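Local coordinates for sensor protein kinase HptS (Staphylococcus aureus, PDB 6LKI), which probably acts as the membrane-bound histidine kinase of a two-component system, its extracytoplasmic domain taking part in sensing hexose phosphates, at residues E48-I53 with L60-S65; L34-T37 with D41-A44. All coordinates share one frame; numbering follows the deposited sequence.

Both contacts belong to the half of the molecule that carries the first of its two antiparallel sheets, and helix 39-55 takes part in both. Contact 2 comes first along the chain and closes the turn from helix 2-31 into the start of helix 39-55; contact 1 follows, packing the later part of that helix on strand 59-66. Their centres lie about 14 Å apart. Contact 2 sits near the surface, about 24 Å from the centre of the chain, whereas contact 1 is buried. They meet where Leu64 CD2 packs on Leu36 CD1 at 3.9 Å, so the hydrophobic layer between helix and sheet runs on into the turn.

Contact 1 of 2, residues E48-I53 with L60-S65; sequences ELLKLI and LYYELS
Helix-on-sheet packing, as in Cache-like sensor modules, brings Leu49, Leu50 and Ile53 of helix 39-55 round Tyr62 of strand 59-66. The short segments run nearly antiparallel, at 155°, with their axes 9.2 Å apart at closest approach. Tyr62 reaches across this gap. Its CG lies between the backbone N and the carbonyl carbon (chi1 57°), which stands the ring up from the strand towards the helix. Leu49 comes over one ring face in a CH-pi contact: its CB is 4.0 Å from the centroid of the Tyr62 ring and only 15° off the normal. The CD1 branch of Leu49 reaches further along the ring, to Tyr62 CD1 and CE1, and then touches Leu64, with Leu49 CD1 4.2 Å from Leu64 CD2.

One helical turn on, Ile53 approaches the ring edge, close to its plane, with CG1 3.6 Å from Tyr62 CD2. Its CD1 extends past the ring to settle on Leu60, 3.6 Å from Leu60 CB. Leu50 also meets the edge, but at the phenol end and roughly at right angles to the tyrosine; its CD2 is 3.8 Å from Tyr62 CE2, and its CG lies 3.4 Å from Tyr62 OH.

Phe23 of helix 2-31 touches Leu49 and Leu52, so the long N-terminal helix joins the same core. On the strand, Tyr62 N and O are hydrogen-bonded to the side chains of Asn73 and Thr72, which fix the backbone from which the ring rises. No hydrogen bond links the two segments: the helix is held to the sheet by apolar packing, with one aromatic ring gripped over a face and along its edge, and the ring's rotation is thereby restricted.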
loop_
_atom_site.group_PDB
_atom_site.type_symbol
_atom_site.label_atom_id
_atom_site.label_comp_id
_atom_site.label_asym_id
_atom_site.label_seq_id
_atom_site.Cartn_x
_atom_site.Cartn_y
_atom_site.Cartn_z
ATOM N N GLU B 48 -17.053 -19.538 -2.806
ATOM C CA GLU B 48 -16.017 -20.451 -2.337
ATOM C C GLU B 48 -15.343 -19.928 -1.075
ATOM O O GLU B 48 -15.064 -20.699 -0.149
ATOM C CB GLU B 48 -14.984 -20.681 -3.442
ATOM C CG GLU B 48 -15.546 -21.371 -4.672
ATOM C CD GLU B 48 -16.191 -22.702 -4.343
ATOM O OE1 GLU B 48 -15.511 -23.558 -3.740
ATOM O OE2 GLU B 48 -17.381 -22.888 -4.678
ATOM N N LEU B 49 -15.076 -18.620 -1.018
ATOM C CA LEU B 49 -14.409 -18.051 0.150
ATOM C C LEU B 49 -15.311 -18.086 1.379
ATOM O O LEU B 49 -14.860 -18.433 2.476
ATOM C CB LEU B 49 -13.959 -16.620 -0.148
ATOM C CG LEU B 49 -12.796 -16.457 -1.132
ATOM C CD1 LEU B 49 -12.562 -14.989 -1.452
ATOM C CD2 LEU B 49 -11.525 -17.095 -0.586
ATOM N N LEU B 50 -16.588 -17.732 1.218
ATOM C CA LEU B 50 -17.509 -17.798 2.347
ATOM C C LEU B 50 -17.757 -19.237 2.784
ATOM O O LEU B 50 -17.967 -19.494 3.976
ATOM C CB LEU B 50 -18.825 -17.107 1.991
ATOM C CG LEU B 50 -18.732 -15.580 1.940
ATOM C CD1 LEU B 50 -19.965 -14.978 1.287
ATOM C CD2 LEU B 50 -18.533 -15.015 3.338
ATOM N N LYS B 51 -17.735 -20.186 1.845
ATOM C CA LYS B 51 -17.841 -21.591 2.222
ATOM C C LYS B 51 -16.653 -22.016 3.076
ATOM O O LYS B 51 -16.817 -22.727 4.074
ATOM C CB LYS B 51 -17.947 -22.463 0.971
ATOM C CG LYS B 51 -18.161 -23.941 1.252
ATOM C CD LYS B 51 -18.448 -24.705 -0.032
ATOM C CE LYS B 51 -19.641 -24.113 -0.768
ATOM N NZ LYS B 51 -19.870 -24.768 -2.084
ATOM N N LEU B 52 -15.448 -21.579 2.701
ATOM C CA LEU B 52 -14.255 -21.916 3.473
ATOM C C LEU B 52 -14.289 -21.274 4.854
ATOM O O LEU B 52 -13.930 -21.915 5.849
ATOM C CB LEU B 52 -13.003 -21.481 2.713
ATOM C CG LEU B 52 -11.677 -21.543 3.474
ATOM C CD1 LEU B 52 -11.222 -22.988 3.640
ATOM C CD2 LEU B 52 -10.611 -20.713 2.775
ATOM N N ILE B 53 -14.718 -20.012 4.930
ATOM C CA ILE B 53 -14.735 -19.287 6.200
ATOM C C ILE B 53 -15.585 -20.025 7.229
ATOM O O ILE B 53 -15.179 -20.209 8.382
ATOM C CB ILE B 53 -15.237 -17.848 5.986
ATOM C CG1 ILE B 53 -14.186 -17.016 5.249
ATOM C CG2 ILE B 53 -15.615 -17.200 7.315
ATOM C CD1 ILE B 53 -12.798 -17.121 5.833
ATOM N N LEU B 60 -13.144 -15.741 10.952
ATOM C CA LEU B 60 -12.134 -15.367 9.976
ATOM C C LEU B 60 -12.689 -14.326 9.018
ATOM O O LEU B 60 -13.873 -14.359 8.666
ATOM C CB LEU B 60 -11.645 -16.590 9.192
ATOM C CG LEU B 60 -11.088 -17.740 10.032
ATOM C CD1 LEU B 60 -10.746 -18.930 9.152
ATOM C CD2 LEU B 60 -9.871 -17.278 10.817
ATOM N N TYR B 61 -11.827 -13.400 8.607
ATOM C CA TYR B 61 -12.151 -12.402 7.596
ATOM C C TYR B 61 -11.135 -12.506 6.472
ATOM O O TYR B 61 -9.927 -12.577 6.727
ATOM C CB TYR B 61 -12.155 -10.990 8.190
ATOM C CG TYR B 61 -13.271 -10.778 9.182
ATOM C CD1 TYR B 61 -14.572 -10.566 8.751
ATOM C CD2 TYR B 61 -13.030 -10.820 10.549
ATOM C CE1 TYR B 61 -15.602 -10.388 9.654
ATOM C CE2 TYR B 61 -14.053 -10.641 11.460
ATOM C CZ TYR B 61 -15.336 -10.424 11.006
ATOM O OH TYR B 61 -16.360 -10.247 11.905
ATOM N N TYR B 62 -11.620 -12.529 5.236
ATOM C CA TYR B 62 -10.742 -12.556 4.080
ATOM C C TYR B 62 -10.691 -11.185 3.420
ATOM O O TYR B 62 -11.666 -10.428 3.433
ATOM C CB TYR B 62 -11.185 -13.613 3.061
ATOM C CG TYR B 62 -12.606 -13.465 2.549
ATOM C CD1 TYR B 62 -12.914 -12.567 1.532
ATOM C CD2 TYR B 62 -13.632 -14.243 3.066
ATOM C CE1 TYR B 62 -14.211 -12.437 1.060
ATOM C CE2 TYR B 62 -14.928 -14.124 2.598
ATOM C CZ TYR B 62 -15.212 -13.220 1.597
ATOM O OH TYR B 62 -16.503 -13.098 1.133
ATOM N N GLU B 63 -9.529 -10.869 2.857
ATOM C CA GLU B 63 -9.339 -9.690 2.018
ATOM C C GLU B 63 -8.708 -10.166 0.717
ATOM O O GLU B 63 -7.571 -10.649 0.716
ATOM C CB GLU B 63 -8.463 -8.642 2.709
ATOM C CG GLU B 63 -9.145 -7.920 3.864
ATOM C CD GLU B 63 -8.359 -6.714 4.349
ATOM O OE1 GLU B 63 -7.206 -6.534 3.905
ATOM O OE2 GLU B 63 -8.895 -5.944 5.176
ATOM N N LEU B 64 -9.453 -10.062 -0.379
ATOM C CA LEU B 64 -8.971 -10.424 -1.707
ATOM C C LEU B 64 -8.711 -9.128 -2.462
ATOM O O LEU B 64 -9.654 -8.433 -2.859
ATOM C CB LEU B 64 -9.983 -11.305 -2.439
ATOM C CG LEU B 64 -9.522 -11.935 -3.755
ATOM C CD1 LEU B 64 -8.301 -12.818 -3.538
ATOM C CD2 LEU B 64 -10.658 -12.724 -4.392
ATOM N N SER B 65 -7.436 -8.801 -2.655
ATOM C CA SER B 65 -7.028 -7.499 -3.168
ATOM C C SER B 65 -6.425 -7.643 -4.557
ATOM O O SER B 65 -5.527 -8.465 -4.769
ATOM C CB SER B 65 -6.023 -6.835 -2.225
ATOM O OG SER B 65 -6.559 -6.714 -0.919
#

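Contact 2 of 2, residues L34-T37 with D41-A44; sequences LDLT and DVTA
The backbone of Leu34-Thr37 passes close to the first turns of helix 39-55, with Leu34 CA 5.3 Å from Asp41 CA and Leu36 CA 5.2 Å from Val42 CA. A single hydrogen bond joins the two segments: Asp35 N donates to Asp41 OD2 over 2.7 Å, nearly straight at 163°. The carboxylate receives it on the anti lone pair of OD2, the one turned away from OD1. The N-terminal end of the helix and the N-H of Asp35 would probably favour a negative charge on Asp41, partly offset by the nearby Asp35 carboxylate. With Asp41 CG beside its own backbone N (chi1 -65°), the acid bends across to the loop, and its CB lies 3.2 Å from Asp35 O. Leu34 crosses this side chain at a slant, its CD2 3.7 Å from Asp41 CG, and the same methyl makes a looser contact with Ala44 CB. Farther along, Val42 CG2 presses on the backbone, 3.2 Å from Leu36 O.

Asp35 turns its own carboxylate away from the helix. Its OD1 accepts both Thr37 N, at 3.0 Å, and Thr37 OG1, at 2.6 Å, each from the same face of the carboxylate and well out of its plane. Beyond the two segments, Asn95 OD1 takes Leu36 N and Gln69 NE2 bonds Leu36 O, tying the loop to the sheet side of the module.

The Thr37 N to Asp35 OD1 bond makes an Asx turn, reinforced by the threonine hydroxyl; with the aspartate reaching back from the helix, it gives a compact connection between helices 2-31 and 39-55.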
loop_
_atom_site.group_PDB
_atom_site.type_symbol
_atom_site.label_atom_id
_atom_site.label_comp_id
_atom_site.label_asym_id
_atom_site.label_seq_id
_atom_site.Cartn_x
_atom_site.Cartn_y
_atom_site.Cartn_z
ATOM N N LEU B 34 -11.305 -17.968 -13.536
ATOM C CA LEU B 34 -12.262 -16.989 -13.035
ATOM C C LEU B 34 -11.761 -15.580 -13.324
ATOM O O LEU B 34 -10.673 -15.198 -12.878
ATOM C CB LEU B 34 -12.498 -17.184 -11.537
ATOM C CG LEU B 34 -13.193 -18.494 -11.156
ATOM C CD1 LEU B 34 -13.257 -18.662 -9.646
ATOM C CD2 LEU B 34 -14.584 -18.558 -11.766
ATOM N N ASP B 35 -12.559 -14.814 -14.066
ATOM C CA ASP B 35 -12.263 -13.424 -14.394
ATOM C C ASP B 35 -12.998 -12.539 -13.392
ATOM O O ASP B 35 -14.224 -12.409 -13.452
ATOM C CB ASP B 35 -12.684 -13.117 -15.832
ATOM C CG ASP B 35 -12.360 -11.691 -16.260
ATOM O OD1 ASP B 35 -11.941 -10.870 -15.418
ATOM O OD2 ASP B 35 -12.530 -11.390 -17.461
ATOM N N LEU B 36 -12.246 -11.920 -12.483
ATOM C CA LEU B 36 -12.847 -11.135 -11.411
ATOM C C LEU B 36 -13.336 -9.764 -11.866
ATOM O O LEU B 36 -13.793 -8.980 -11.027
ATOM C CB LEU B 36 -11.859 -10.987 -10.250
ATOM C CG LEU B 36 -11.486 -12.306 -9.565
ATOM C CD1 LEU B 36 -10.808 -12.060 -8.226
ATOM C CD2 LEU B 36 -12.713 -13.197 -9.393
ATOM N N THR B 37 -13.246 -9.449 -13.156
ATOM C CA THR B 37 -13.993 -8.331 -13.715
ATOM C C THR B 37 -15.371 -8.753 -14.204
ATOM O O THR B 37 -16.170 -7.892 -14.590
ATOM C CB THR B 37 -13.217 -7.682 -14.867
ATOM O OG1 THR B 37 -13.065 -8.623 -15.937
ATOM C CG2 THR B 37 -11.844 -7.224 -14.396
ATOM N N ASP B 41 -18.171 -14.536 -12.118
ATOM C CA ASP B 41 -16.997 -15.162 -11.521
ATOM C C ASP B 41 -16.690 -14.583 -10.146
ATOM O O ASP B 41 -16.142 -15.285 -9.289
ATOM C CB ASP B 41 -15.792 -15.008 -12.447
ATOM C CG ASP B 41 -15.961 -15.761 -13.752
ATOM O OD1 ASP B 41 -17.026 -16.386 -13.944
ATOM O OD2 ASP B 41 -15.032 -15.729 -14.585
ATOM N N VAL B 42 -17.023 -13.311 -9.921
ATOM C CA VAL B 42 -16.880 -12.729 -8.588
ATOM C C VAL B 42 -17.802 -13.439 -7.605
ATOM O O VAL B 42 -17.399 -13.799 -6.493
ATOM C CB VAL B 42 -17.158 -11.217 -8.630
ATOM C CG1 VAL B 42 -17.224 -10.648 -7.220
ATOM C CG2 VAL B 42 -16.094 -10.505 -9.448
ATOM N N THR B 43 -19.059 -13.649 -8.006
ATOM C CA THR B 43 -19.997 -14.382 -7.162
ATOM C C THR B 43 -19.497 -15.794 -6.883
ATOM O O THR B 43 -19.588 -16.280 -5.749
ATOM C CB THR B 43 -21.377 -14.420 -7.821
ATOM O OG1 THR B 43 -21.875 -13.085 -7.969
ATOM C CG2 THR B 43 -22.353 -15.232 -6.980
ATOM N N ALA B 44 -18.959 -16.465 -7.904
ATOM C CA ALA B 44 -18.440 -17.814 -7.704
ATOM C C ALA B 44 -17.271 -17.815 -6.726
ATOM O O ALA B 44 -17.133 -18.736 -5.914
ATOM C CB ALA B 44 -18.022 -18.422 -9.043
#